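Local coordinates for response regulator receiver protein (Sinorhizobium medicae, PDB 2RDM) that probably acts as a phosphorylation-dependent receiver in two-component signalling, taking up a phosphoryl group on a conserved aspartate, at residues Val83-His88 and Leu104-Thr109. The protein carries 1 engineered substitution. Sequence-based numbering, arbitrary orientation. Where two conformers were deposited one is given.
Sequences VYISGH and LEKPFT
Ser86 and Lys106 meet where two parallel strands end: Lys106 N donates to Ser86 O (3.0 Å), one rung beyond the bond from Ser86 N to Leu104 O. A third bond, Leu104 N to Tyr84 O, is nearly straight at 178°. The Lys106 side chain runs across the end of strand 82-86, alongside the carbonyl that accepts its own N-H. Lys106 CB and CG touch Ser86 O, CG at 3.5 Å. Lys106 CD reaches Gly87 CA, and Lys106 CE passes Ile85 CG2 at 4.0 Å. The extended chain carries NZ across the C-terminal ends of the strands, where a glycerol is bound. Lysine before cis-proline is a hallmark of receiver domains; as in CheY, the amine probably approaches a phosphoryl group if Asp57, the predicted phosphorylation site, is modified. With an alanine here, the methylenes alongside Ser86 O and Ile85 CG2 would be gone, which is likely to leave a gap beside that methyl. On the sheet face carrying Ile85 and Leu104, Ile85 CD1 touches Phe108 CZ (3.6 Å), while Leu104 CB lies above one Phe108 face, offset toward the rim. Strand 82-86 lies between strands 53-57 and 102-105, with Ile85 against helix 15-27 and Leu104 against helix 110-122.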
loop_
_atom_site.group_PDB
_atom_site.type_symbol
_atom_site.label_atom_id
_atom_site.label_comp_id
_atom_site.label_asym_id
_atom_site.label_seq_id
_atom_site.Cartn_x
_atom_site.Cartn_y
_atom_site.Cartn_z
ATOM N N VAL A 83 -12.564 9.820 8.730
ATOM C CA VAL A 83 -13.267 8.557 8.957
ATOM C C VAL A 83 -14.759 8.841 8.910
ATOM O O VAL A 83 -15.269 9.625 9.715
ATOM C CB VAL A 83 -12.926 7.912 10.322
ATOM C CG1 VAL A 83 -13.686 6.589 10.512
ATOM C CG2 VAL A 83 -11.404 7.651 10.459
ATOM N N TYR A 84 -15.459 8.160 8.012
ATOM C CA TYR A 84 -16.914 8.251 7.948
ATOM C C TYR A 84 -17.548 7.149 8.773
ATOM O O TYR A 84 -17.044 6.030 8.812
ATOM C CB TYR A 84 -17.404 8.098 6.517
ATOM C CG TYR A 84 -16.829 9.063 5.487
ATOM C CD1 TYR A 84 -17.290 10.381 5.396
ATOM C CD2 TYR A 84 -15.837 8.645 4.596
ATOM C CE1 TYR A 84 -16.785 11.248 4.437
ATOM C CE2 TYR A 84 -15.321 9.506 3.629
ATOM C CZ TYR A 84 -15.776 10.811 3.576
ATOM O OH TYR A 84 -15.311 11.636 2.608
ATOM N N ILE A 85 -18.695 7.444 9.387
ATOM C CA ILE A 85 -19.425 6.470 10.200
ATOM C C ILE A 85 -20.847 6.360 9.656
ATOM O O ILE A 85 -21.593 7.334 9.711
ATOM C CB ILE A 85 -19.500 6.901 11.692
ATOM C CG1 ILE A 85 -18.110 7.128 12.302
ATOM C CG2 ILE A 85 -20.332 5.917 12.513
ATOM C CD1 ILE A 85 -17.143 5.990 12.203
ATOM N N SER A 86 -21.185 5.164 9.225
ATOM C CA SER A 86 -22.462 4.973 8.614
ATOM C C SER A 86 -23.242 3.830 9.113
ATOM O O SER A 86 -22.713 2.869 9.552
ATOM C CB SER A 86 -22.332 4.882 7.136
ATOM O OG SER A 86 -22.027 3.581 6.787
ATOM N N GLY A 87 -24.563 3.952 9.037
ATOM C CA GLY A 87 -25.451 2.868 9.413
ATOM C C GLY A 87 -25.569 1.812 8.331
ATOM O O GLY A 87 -25.274 0.638 8.562
ATOM N N HIS A 88 -26.001 2.231 7.147
ATOM C CA HIS A 88 -26.470 1.299 6.129
ATOM C C HIS A 88 -25.580 1.339 4.891
ATOM O O HIS A 88 -24.733 0.468 4.696
ATOM C CB HIS A 88 -27.918 1.610 5.746
ATOM C CG HIS A 88 -28.883 1.491 6.884
ATOM N ND1 HIS A 88 -29.455 0.292 7.254
ATOM C CD2 HIS A 88 -29.378 2.422 7.735
ATOM C CE1 HIS A 88 -30.259 0.490 8.283
ATOM N NE2 HIS A 88 -30.231 1.773 8.594
ATOM N N LEU A 104 -16.453 3.329 8.097
ATOM C CA LEU A 104 -16.808 2.258 9.013
ATOM C C LEU A 104 -18.321 2.081 8.988
ATOM O O LEU A 104 -19.055 3.021 9.258
ATOM C CB LEU A 104 -16.345 2.602 10.423
ATOM C CG LEU A 104 -14.865 2.952 10.643
ATOM C CD1 LEU A 104 -14.623 3.237 12.110
ATOM C CD2 LEU A 104 -13.966 1.836 10.163
ATOM N N GLU A 105 -18.792 0.888 8.646
ATOM C CA GLU A 105 -20.230 0.643 8.646
ATOM C C GLU A 105 -20.640 -0.200 9.844
ATOM O O GLU A 105 -20.005 -1.210 10.151
ATOM C CB GLU A 105 -20.720 0.041 7.320
ATOM C CG GLU A 105 -19.964 -1.187 6.819
ATOM C CD GLU A 105 -20.448 -1.674 5.448
ATOM O OE1 GLU A 105 -19.661 -2.358 4.752
ATOM O OE2 GLU A 105 -21.607 -1.382 5.066
ATOM N N LYS A 106 -21.693 0.244 10.525
ATOM C CA LYS A 106 -22.226 -0.442 11.701
ATOM C C LYS A 106 -22.647 -1.876 11.354
ATOM O O LYS A 106 -23.238 -2.102 10.298
ATOM C CB LYS A 106 -23.393 0.358 12.292
ATOM C CG LYS A 106 -22.971 1.720 12.824
ATOM C CD LYS A 106 -24.173 2.580 13.151
ATOM C CE LYS A 106 -23.757 4.000 13.444
ATOM N NZ LYS A 106 -24.945 4.890 13.467
ATOM N N PRO A 107 -22.298 -2.856 12.215
ATOM C CA PRO A 107 -21.558 -2.671 13.462
ATOM C C PRO A 107 -20.040 -2.657 13.265
ATOM O O PRO A 107 -19.513 -3.339 12.383
ATOM C CB PRO A 107 -21.962 -3.893 14.283
ATOM C CG PRO A 107 -22.238 -4.951 13.266
ATOM C CD PRO A 107 -22.647 -4.272 11.990
ATOM N N PHE A 108 -19.366 -1.850 14.077
ATOM C CA PHE A 108 -17.911 -1.883 14.186
ATOM C C PHE A 108 -17.542 -1.691 15.641
ATOM O O PHE A 108 -18.356 -1.213 16.438
ATOM C CB PHE A 108 -17.238 -0.832 13.277
ATOM C CG PHE A 108 -17.679 0.575 13.540
ATOM C CD1 PHE A 108 -17.001 1.363 14.468
ATOM C CD2 PHE A 108 -18.751 1.127 12.845
ATOM C CE1 PHE A 108 -17.416 2.665 14.724
ATOM C CE2 PHE A 108 -19.159 2.430 13.086
ATOM C CZ PHE A 108 -18.492 3.193 14.030
ATOM N N THR A 109 -16.312 -2.048 15.989
ATOM C CA THR A 109 -15.892 -2.040 17.372
ATOM C C THR A 109 -15.104 -0.784 17.691
ATOM O O THR A 109 -14.678 -0.058 16.792
ATOM C CB THR A 109 -15.005 -3.245 17.672
ATOM O OG1 THR A 109 -13.792 -3.125 16.923
ATOM C CG2 THR A 109 -15.724 -4.531 17.267
#